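Local coordinates for protein glycosyl hydrolase, family 8 (Clostridium perfringens, PDB 3REN) that probably hydrolyses alpha-glucosidic linkages of starch-like glucans as an alpha-amylase built on an (alpha/alpha)6 barrel, at residues A[65-70]-A[334-339]. Sequence-based numbering, arbitrary orientation.
Sequences EGLMML and YSFDNL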
loop_
_atom_site.group_PDB
_atom_site.type_symbol
_atom_site.label_atom_id
_atom_site.label_comp_id
_atom_site.label_asym_id
_atom_site.label_seq_id
_atom_site.Cartn_x
_atom_site.Cartn_y
_atom_site.Cartn_z
ATOM N N GLU A 65 4.730 7.166 5.411
ATOM C CA GLU A 65 5.145 6.803 6.754
ATOM C C GLU A 65 4.688 5.407 7.186
ATOM O O GLU A 65 5.470 4.673 7.783
ATOM C CB GLU A 65 4.679 7.858 7.765
ATOM C CG GLU A 65 5.360 9.191 7.513
ATOM C CD GLU A 65 6.907 9.077 7.535
ATOM O OE1 GLU A 65 7.446 8.405 8.438
ATOM O OE2 GLU A 65 7.577 9.644 6.658
ATOM N N GLY A 66 3.424 5.069 6.897
ATOM C CA GLY A 66 2.860 3.760 7.203
ATOM C C GLY A 66 3.609 2.660 6.485
ATOM O O GLY A 66 3.873 1.621 7.069
ATOM N N LEU A 67 3.952 2.880 5.217
ATOM C CA LEU A 67 4.743 1.910 4.454
ATOM C C LEU A 67 6.106 1.649 5.088
ATOM O O LEU A 67 6.540 0.513 5.197
ATOM C CB LEU A 67 4.875 2.327 2.968
ATOM C CG LEU A 67 3.564 2.197 2.133
ATOM C CD1 LEU A 67 3.652 2.906 0.733
ATOM C CD2 LEU A 67 3.175 0.729 1.970
HETATM N N MSE A 68 6.772 2.717 5.514
HETATM C CA MSE A 68 8.109 2.619 6.084
HETATM C C MSE A 68 8.053 1.916 7.457
HETATM O O MSE A 68 8.936 1.140 7.785
HETATM C CB MSE A 68 8.764 4.016 6.171
HETATM C CG MSE A 68 10.194 4.012 6.754
HETATM SE SE MSE A 68 11.440 2.755 5.846
HETATM C CE MSE A 68 11.965 3.837 4.328
HETATM N N MSE A 69 7.014 2.198 8.239
HETATM C CA MSE A 69 6.741 1.439 9.463
HETATM C C MSE A 69 6.535 -0.045 9.219
HETATM O O MSE A 69 7.059 -0.861 9.974
HETATM C CB MSE A 69 5.526 2.010 10.197
HETATM C CG MSE A 69 5.834 3.411 10.853
HETATM SE SE MSE A 69 4.163 4.348 11.427
HETATM C CE MSE A 69 3.643 3.210 12.895
ATOM N N LEU A 70 5.772 -0.409 8.177
ATOM C CA LEU A 70 5.643 -1.836 7.866
ATOM C C LEU A 70 6.980 -2.504 7.524
ATOM O O LEU A 70 7.281 -3.637 7.993
ATOM C CB LEU A 70 4.656 -2.079 6.738
ATOM C CG LEU A 70 3.192 -1.846 7.088
ATOM C CD1 LEU A 70 2.360 -1.949 5.785
ATOM C CD2 LEU A 70 2.771 -2.968 8.049
ATOM N N TYR A 334 8.096 8.948 -7.608
ATOM C CA TYR A 334 6.991 8.814 -6.671
ATOM C C TYR A 334 7.368 7.920 -5.504
ATOM O O TYR A 334 7.711 6.757 -5.713
ATOM C CB TYR A 334 5.703 8.279 -7.374
ATOM C CG TYR A 334 5.055 9.392 -8.152
ATOM C CD1 TYR A 334 5.526 9.762 -9.413
ATOM C CD2 TYR A 334 4.035 10.164 -7.568
ATOM C CE1 TYR A 334 4.964 10.857 -10.103
ATOM C CE2 TYR A 334 3.466 11.244 -8.239
ATOM C CZ TYR A 334 3.936 11.581 -9.504
ATOM O OH TYR A 334 3.363 12.654 -10.158
ATOM N N SER A 335 7.276 8.450 -4.286
ATOM C CA SER A 335 7.629 7.697 -3.094
ATOM C C SER A 335 6.849 6.398 -3.061
ATOM O O SER A 335 7.363 5.344 -2.690
ATOM C CB SER A 335 7.351 8.531 -1.826
ATOM O OG SER A 335 5.960 8.878 -1.746
ATOM N N PHE A 336 5.588 6.467 -3.436
ATOM C CA PHE A 336 4.740 5.276 -3.344
ATOM C C PHE A 336 5.313 4.040 -4.090
ATOM O O PHE A 336 5.310 2.918 -3.549
ATOM C CB PHE A 336 3.321 5.604 -3.818
ATOM C CG PHE A 336 2.356 4.464 -3.687
ATOM C CD1 PHE A 336 1.921 4.043 -2.435
ATOM C CD2 PHE A 336 1.838 3.846 -4.834
ATOM C CE1 PHE A 336 0.990 2.991 -2.306
ATOM C CE2 PHE A 336 0.917 2.805 -4.734
ATOM C CZ PHE A 336 0.488 2.358 -3.482
ATOM N N ASP A 337 5.818 4.245 -5.306
ATOM C CA ASP A 337 6.409 3.133 -6.056
ATOM C C ASP A 337 7.690 2.629 -5.448
ATOM O O ASP A 337 7.922 1.427 -5.419
ATOM C CB ASP A 337 6.642 3.509 -7.511
ATOM C CG ASP A 337 5.343 3.586 -8.294
ATOM O OD1 ASP A 337 4.414 2.800 -7.990
ATOM O OD2 ASP A 337 5.250 4.448 -9.174
ATOM N N ASN A 338 8.506 3.556 -4.950
ATOM C CA ASN A 338 9.750 3.216 -4.290
ATOM C C ASN A 338 9.564 2.431 -2.990
ATOM O O ASN A 338 10.265 1.437 -2.756
ATOM C CB ASN A 338 10.615 4.467 -4.097
ATOM C CG ASN A 338 11.205 4.948 -5.415
ATOM O OD1 ASN A 338 12.302 4.552 -5.768
ATOM N ND2 ASN A 338 10.446 5.767 -6.174
ATOM N N LEU A 339 8.603 2.856 -2.166
ATOM C CA LEU A 339 8.320 2.144 -0.910
ATOM C C LEU A 339 7.721 0.746 -1.123
ATOM O O LEU A 339 8.042 -0.209 -0.368
ATOM C CB LEU A 339 7.427 2.990 0.005
ATOM C CG LEU A 339 8.132 4.219 0.556
ATOM C CD1 LEU A 339 7.049 5.287 0.919
ATOM C CD2 LEU A 339 9.074 3.805 1.771
#
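Leu67 and Leu339 pack against each other in a wholly apolar helix-helix contact of the (alpha/alpha)6 barrel, where helix 335-346, the last of the chain, lies beside helix 62-74 close to the centre of the molecule. The two segments run almost parallel, their axes at 10° and 10.2 Å apart; 263 residues separate them in the sequence. Both leucines point at the opposing helix from their first side-chain bond and give up nearly equal areas to it. CD1 of Leu67 comes within 3.8 Å of CB of Leu339, with the two side chains set obliquely. CD1 of Leu67 also lies 3.8 Å from CD1 of Phe336, approaching the partly exposed ring obliquely. Phe336 brings its ring to this point by turning CG anti to the backbone N (chi1 -177°). One methyl of Leu67 thus fits between residues a turn apart on the facing helix, while Arg118 of helix 113-130 also touches this leucine.

Selenomethionine Met68 extends the contact at its other flank, where it also meets Phe27 and Ile30 of helix 21-33 and His84 of helix 78-89. At the start of helix 335-346, the N-cap residue Tyr334 offers its O to Asn338 ND2 at 2.9 Å, with the donor above the carbonyl plane. The Met68 chain, bent at chi2 and chi3, crosses the Leu339 side chain at about a right angle and sets its CE 3.9 Å from CD2 of Leu339.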